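Local coordinates for synaptonemal complex protein 2 (Mus musculus, PDB 5IWZ) that helps build the axial and lateral elements of synaptonemal complexes during meiotic prophase and is required for the insertion of SYCP3 into these complexes, at residues 102-105 / 106-110; 310-313 / 314-317. All blocks are in the same frame, centred on the assembly; numbering follows the deposited sequence.

The two contacts are both local, and they sit about 30 Å apart between centres, on opposite sides of the chain's centre and without touching. Contact 1 is the last two turns or so of helix 99-108 and the residues that follow, in the armadillo-repeat-like domain; contact 2 is the hairpin turn between strands 308-312 and 317-321 in the Spt16M-like domain. In contact 1, Met-103, Trp-106 and Phe-107 are buried against neighbouring helices, while Val-104 and Glu-108, which also meet helix 144-163, stay partly exposed. Contact 2 is largely buried, though Gly-314 is exposed. Their chemistry follows: regular backbone bonds plus sulfur and indole packing in 102-110, a bulged backbone and an amide-hydroxyl bond in 310-317.

Contact 1. Residues 102-105 / 106-110; sequences KMVS and WFENS
The indole of Trp-106 lies against the preceding turn of its own helix, with Lys-102 O 3.1 Å above one face of the ring plane and Met-103 N higher over the same face, both displaced toward the rim. At the six-membered ring, Met-103 CG comes within 3.8 Å of CZ3 of Trp-106, and the sulfur makes a Met-aromatic contact: Met-103 SD is 5.1 Å from the centroid of that Trp-106 ring and 57° off its normal, so it approaches obliquely. Lys-102 adds its CB, 3.9 Å from CZ2 of Trp-106. The indole reaches this position because its CG stands beside the backbone N and anti to the carbonyl carbon (chi1 -56°), which folds it back along the helix. Lys-102 O therefore serves twice, lying over the ring while accepting the bond from Trp-106 N at 2.8 Å.

That bond is one of the i to i+4 series of helix 99-108, in the armadillo-repeat-like domain; Phe-107, Glu-108 and Asn-109 bond in the same way to Met-103, Val-104 and Ser-105. Asp-54 on helix 49-63 grips the contact with both carboxylate oxygens, one in a salt bridge to Lys-102 NZ and the other accepting from Trp-106 NE1. On another side, the Glu-108 carboxylate turns away to a salt bridge with Lys-111 and a bond from Gln-157. Glu-108 CG rests 3.1 Å from Val-104 O, and Asn-109 CG sits 3.2 Å from Ser-105 O. Beyond them, the hydroxyl of Ser-110 turns back and donates to Trp-106 O at 2.7 Å.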
ATOM      1  N   LYS A 102      -7.512 -20.489   3.755  1.00 25.36           N
ATOM      2  CA  LYS A 102      -8.302 -20.098   2.588  1.00 31.14           C
ATOM      3  C   LYS A 102      -7.867 -18.730   2.066  1.00 23.61           C
ATOM      4  O   LYS A 102      -7.729 -18.537   0.855  1.00 29.46           O
ATOM      5  CB  LYS A 102      -9.793 -20.104   2.908  1.00 37.43           C
ATOM      6  CG  LYS A 102     -10.507 -21.380   2.467  1.00 49.03           C
ATOM      7  CD  LYS A 102     -10.179 -22.552   3.347  1.00 49.03           C
ATOM      8  CE  LYS A 102     -10.977 -23.799   2.953  1.00 47.56           C
ATOM      9  NZ  LYS A 102     -10.516 -24.374   1.654  1.00 50.81           N
ATOM     10  N   MET A 103      -7.616 -17.775   2.956  1.00 25.01           N
ATOM     11  CA  MET A 103      -7.207 -16.455   2.471  1.00 31.57           C
ATOM     12  C   MET A 103      -5.835 -16.494   1.807  1.00 25.52           C
ATOM     13  O   MET A 103      -5.599 -15.740   0.857  1.00 29.60           O
ATOM     14  CB  MET A 103      -7.231 -15.449   3.611  1.00 34.69           C
ATOM     15  CG  MET A 103      -8.619 -15.383   4.196  1.00 44.69           C
ATOM     16  SD  MET A 103      -9.137 -13.738   4.650  1.00 47.21           S
ATOM     17  CE  MET A 103      -8.410 -12.748   3.360  1.00 34.71           C
ATOM     18  N   VAL A 104      -4.925 -17.361   2.278  1.00 26.77           N
ATOM     19  CA  VAL A 104      -3.658 -17.560   1.570  1.00 30.10           C
ATOM     20  C   VAL A 104      -3.924 -18.064   0.160  1.00 29.76           C
ATOM     21  O   VAL A 104      -3.364 -17.561  -0.830  1.00 27.18           O
ATOM     22  CB  VAL A 104      -2.753 -18.529   2.352  1.00 32.23           C
ATOM     23  CG1 VAL A 104      -1.548 -18.969   1.498  1.00 29.38           C
ATOM     24  CG2 VAL A 104      -2.292 -17.871   3.641  1.00 27.23           C
ATOM     25  N   SER A 105      -4.810 -19.050   0.053  1.00 23.37           N
ATOM     26  CA  SER A 105      -5.218 -19.573  -1.242  1.00 31.56           C
ATOM     27  C   SER A 105      -5.833 -18.490  -2.128  1.00 24.55           C
ATOM     28  O   SER A 105      -5.514 -18.406  -3.320  1.00 28.69           O
ATOM     29  CB  SER A 105      -6.200 -20.721  -1.030  1.00 39.00           C
ATOM     30  OG  SER A 105      -6.850 -21.031  -2.236  1.00 41.87           O
ATOM     31  N   TRP A 106      -6.716 -17.649  -1.576  1.00 26.26           N
ATOM     32  CA  TRP A 106      -7.315 -16.609  -2.411  1.00 27.42           C
ATOM     33  C   TRP A 106      -6.249 -15.641  -2.901  1.00 31.43           C
ATOM     34  O   TRP A 106      -6.262 -15.218  -4.066  1.00 27.68           O
ATOM     35  CB  TRP A 106      -8.415 -15.860  -1.652  1.00 28.35           C
ATOM     36  CG  TRP A 106      -9.506 -16.754  -1.117  1.00 27.25           C
ATOM     37  CD1 TRP A 106      -9.818 -18.029  -1.537  1.00 24.29           C
ATOM     38  CD2 TRP A 106     -10.390 -16.464  -0.025  1.00 27.44           C
ATOM     39  NE1 TRP A 106     -10.857 -18.536  -0.776  1.00 29.31           N
ATOM     40  CE2 TRP A 106     -11.222 -17.596   0.157  1.00 25.95           C
ATOM     41  CE3 TRP A 106     -10.564 -15.355   0.815  1.00 32.93           C
ATOM     42  CZ2 TRP A 106     -12.209 -17.640   1.132  1.00 26.65           C
ATOM     43  CZ3 TRP A 106     -11.550 -15.407   1.795  1.00 29.69           C
ATOM     44  CH2 TRP A 106     -12.359 -16.538   1.938  1.00 32.05           C
ATOM     45  N   PHE A 107      -5.301 -15.298  -2.024  1.00 23.09           N
ATOM     46  CA  PHE A 107      -4.192 -14.433  -2.416  1.00 22.88           C
ATOM     47  C   PHE A 107      -3.321 -15.096  -3.478  1.00 26.60           C
ATOM     48  O   PHE A 107      -2.907 -14.443  -4.442  1.00 33.14           O
ATOM     49  CB  PHE A 107      -3.355 -14.083  -1.180  1.00 24.70           C
ATOM     50  CG  PHE A 107      -2.175 -13.237  -1.484  1.00 31.22           C
ATOM     51  CD1 PHE A 107      -2.329 -11.894  -1.780  1.00 34.28           C
ATOM     52  CD2 PHE A 107      -0.903 -13.780  -1.473  1.00 34.31           C
ATOM     53  CE1 PHE A 107      -1.223 -11.097  -2.062  1.00 35.91           C
ATOM     54  CE2 PHE A 107       0.194 -13.000  -1.748  1.00 31.20           C
ATOM     55  CZ  PHE A 107       0.036 -11.651  -2.041  1.00 27.98           C
ATOM     56  N   GLU A 108      -3.019 -16.391  -3.306  1.00 24.54           N
ATOM     57  CA  GLU A 108      -2.286 -17.135  -4.327  1.00 26.40           C
ATOM     58  C   GLU A 108      -3.032 -17.136  -5.655  1.00 31.91           C
ATOM     59  O   GLU A 108      -2.430 -16.950  -6.718  1.00 33.58           O
ATOM     60  CB  GLU A 108      -2.058 -18.578  -3.868  1.00 42.77           C
ATOM     61  CG  GLU A 108      -1.115 -18.745  -2.682  1.00 58.19           C
ATOM     62  CD  GLU A 108       0.343 -18.695  -3.081  1.00 74.28           C
ATOM     63  OE1 GLU A 108       1.206 -18.844  -2.184  1.00 81.16           O
ATOM     64  OE2 GLU A 108       0.629 -18.512  -4.287  1.00 75.17           O
ATOM     65  N   ASN A 109      -4.342 -17.396  -5.613  1.00 28.35           N
ATOM     66  CA  ASN A 109      -5.188 -17.388  -6.804  1.00 31.62           C
ATOM     67  C   ASN A 109      -5.409 -15.990  -7.372  1.00 36.95           C
ATOM     68  O   ASN A 109      -6.043 -15.865  -8.424  1.00 40.35           O
ATOM     69  CB  ASN A 109      -6.540 -18.025  -6.490  1.00 29.93           C
ATOM     70  CG  ASN A 109      -6.425 -19.521  -6.209  1.00 48.60           C
ATOM     71  OD1 ASN A 109      -5.452 -20.164  -6.609  1.00 56.05           O
ATOM     72  ND2 ASN A 109      -7.409 -20.074  -5.514  1.00 43.26           N
ATOM     73  N   SER A 110      -4.937 -14.949  -6.696  1.00 29.10           N
ATOM     74  CA  SER A 110      -4.972 -13.590  -7.214  1.00 32.81           C
ATOM     75  C   SER A 110      -3.680 -13.207  -7.914  1.00 37.18           C
ATOM     76  O   SER A 110      -3.595 -12.106  -8.470  1.00 27.64           O
ATOM     77  CB  SER A 110      -5.230 -12.588  -6.079  1.00 31.32           C
ATOM     78  OG  SER A 110      -6.468 -12.850  -5.437  1.00 34.79           O
TER

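Contact 2. Residues 310-313 / 314-317; sequences DFNL and GSHT
Asn-312 and Thr-317 form an antiparallel hydrogen-bonded pair, Asn-312 N donating to Thr-317 O at 2.9 Å, while Asn-312 O takes two weak bonds, from His-316 N and from Thr-317 N. Two consecutive residues thus face one across the ladder, a G1 beta bulge that closes the hairpin joining strands 308-312 and 317-321 of the Spt16M-like domain. His-316 occupies the left-handed helical region, the conformation expected at the first bulge position.

The side chains of Asn-312 and Thr-317 leave the same face of the sheet and meet there. Asn-312 ND2 donates to Thr-317 OG1 at 3.0 Å, the hydroxyl oxygen lying 21° out of the amide plane. Thr-317 turns OG1 between its backbone N and carbonyl carbon (chi1 66°), which sets it within bonding distance of ND2; the same ND2 also bonds Ser-319 OG. The amide oxygen, OD1, accepts from Tyr-216 N, so both ends of the group are held and its rotation is fixed. With an alanine in place of Asn-312, Thr-317 OG1 would probably lose this N-H donor and Tyr-216 N its side-chain acceptor, at a largely buried spot.

Ser-315 OG packs close to the same side chain, 3.1 Å from Asn-312 CB, and bonds Asp-215. Asp-215 and Tyr-216 lie at the start of helix 216-229, so these bonds tie the hairpin turn to the helical part of the chain. On the loop, His-316 ND1 is bonded to Val-390 O near the end of helix 383-390. Leu-313 O lies over one face of this imidazole, 3.5 Å from both CD2 and NE2 of His-316.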
ATOM      1  N   ASP A 310      10.377  14.149  -3.723  1.00 25.48           N
ATOM      2  CA  ASP A 310      10.905  12.878  -4.219  1.00 25.79           C
ATOM      3  C   ASP A 310      10.357  12.612  -5.609  1.00 25.32           C
ATOM      4  O   ASP A 310       9.138  12.610  -5.811  1.00 20.85           O
ATOM      5  CB  ASP A 310      10.552  11.741  -3.265  1.00 29.43           C
ATOM      6  CG  ASP A 310      11.169  11.949  -1.909  1.00 29.03           C
ATOM      7  OD1 ASP A 310      12.407  12.128  -1.853  1.00 34.49           O
ATOM      8  OD2 ASP A 310      10.416  12.033  -0.917  1.00 27.58           O
ATOM      9  N   PHE A 311      11.265  12.435  -6.562  1.00 25.35           N
ATOM     10  CA  PHE A 311      10.941  12.132  -7.949  1.00 21.86           C
ATOM     11  C   PHE A 311      11.193  10.646  -8.142  1.00 26.83           C
ATOM     12  O   PHE A 311      12.343  10.206  -8.101  1.00 25.75           O
ATOM     13  CB  PHE A 311      11.803  12.957  -8.906  1.00 23.46           C
ATOM     14  CG  PHE A 311      11.482  14.431  -8.917  1.00 23.13           C
ATOM     15  CD1 PHE A 311      10.799  15.001  -9.993  1.00 27.12           C
ATOM     16  CD2 PHE A 311      11.889  15.254  -7.874  1.00 25.67           C
ATOM     17  CE1 PHE A 311      10.511  16.366 -10.019  1.00 28.00           C
ATOM     18  CE2 PHE A 311      11.611  16.619  -7.898  1.00 32.88           C
ATOM     19  CZ  PHE A 311      10.927  17.177  -8.966  1.00 29.99           C
ATOM     20  N   ASN A 312      10.128   9.879  -8.368  1.00 30.69           N
ATOM     21  CA  ASN A 312      10.175   8.417  -8.283  1.00 25.90           C
ATOM     22  C   ASN A 312      10.171   7.808  -9.677  1.00 28.21           C
ATOM     23  O   ASN A 312       9.124   7.712 -10.318  1.00 27.99           O
ATOM     24  CB  ASN A 312       9.000   7.918  -7.454  1.00 23.84           C
ATOM     25  CG  ASN A 312       9.041   8.463  -6.041  1.00 26.25           C
ATOM     26  OD1 ASN A 312      10.016   8.242  -5.302  1.00 22.21           O
ATOM     27  ND2 ASN A 312       7.998   9.208  -5.662  1.00 26.25           N
ATOM     28  N   LEU A 313      11.348   7.363 -10.131  1.00 28.18           N
ATOM     29  CA  LEU A 313      11.503   6.898 -11.506  1.00 30.10           C
ATOM     30  C   LEU A 313      10.879   5.526 -11.726  1.00 35.59           C
ATOM     31  O   LEU A 313      10.500   5.190 -12.855  1.00 37.46           O
ATOM     32  CB  LEU A 313      12.985   6.851 -11.881  1.00 33.38           C
ATOM     33  CG  LEU A 313      13.695   8.128 -12.324  1.00 42.57           C
ATOM     34  CD1 LEU A 313      13.384   9.321 -11.408  1.00 39.53           C
ATOM     35  CD2 LEU A 313      15.209   7.849 -12.367  1.00 43.94           C
ATOM     36  N   GLY A 314      10.762   4.719 -10.679  1.00 28.28           N
ATOM     37  CA  GLY A 314      10.118   3.430 -10.852  1.00 35.40           C
ATOM     38  C   GLY A 314       8.611   3.552 -10.964  1.00 40.34           C
ATOM     39  O   GLY A 314       7.985   2.923 -11.823  1.00 43.28           O
ATOM     40  N   SER A 315       8.010   4.362 -10.103  1.00 30.48           N
ATOM     41  CA  SER A 315       6.565   4.479 -10.037  1.00 32.25           C
ATOM     42  C   SER A 315       6.022   5.641 -10.850  1.00 26.36           C
ATOM     43  O   SER A 315       4.797   5.795 -10.936  1.00 21.47           O
ATOM     44  CB  SER A 315       6.137   4.626  -8.581  1.00 31.85           C
ATOM     45  OG  SER A 315       6.834   5.707  -7.995  1.00 39.99           O
ATOM     46  N   HIS A 316       6.891   6.467 -11.425  1.00 24.90           N
ATOM     47  CA  HIS A 316       6.484   7.612 -12.244  1.00 25.73           C
ATOM     48  C   HIS A 316       5.541   8.520 -11.468  1.00 25.93           C
ATOM     49  O   HIS A 316       4.461   8.891 -11.930  1.00 25.03           O
ATOM     50  CB  HIS A 316       5.871   7.150 -13.569  1.00 28.40           C
ATOM     51  CG  HIS A 316       6.875   6.523 -14.482  1.00 35.94           C
ATOM     52  ND1 HIS A 316       7.534   7.235 -15.458  1.00 38.77           N
ATOM     53  CD2 HIS A 316       7.389   5.268 -14.520  1.00 41.36           C
ATOM     54  CE1 HIS A 316       8.383   6.437 -16.084  1.00 47.28           C
ATOM     55  NE2 HIS A 316       8.317   5.239 -15.530  1.00 37.87           N
ATOM     56  N   THR A 317       5.956   8.858 -10.247  1.00 25.25           N
ATOM     57  CA  THR A 317       5.213   9.771  -9.397  1.00 25.43           C
ATOM     58  C   THR A 317       6.158  10.837  -8.865  1.00 23.05           C
ATOM     59  O   THR A 317       7.383  10.675  -8.848  1.00 17.94           O
ATOM     60  CB  THR A 317       4.559   9.058  -8.190  1.00 20.90           C
ATOM     61  OG1 THR A 317       5.589   8.566  -7.316  1.00 26.39           O
ATOM     62  CG2 THR A 317       3.676   7.894  -8.644  1.00 23.44           C
TER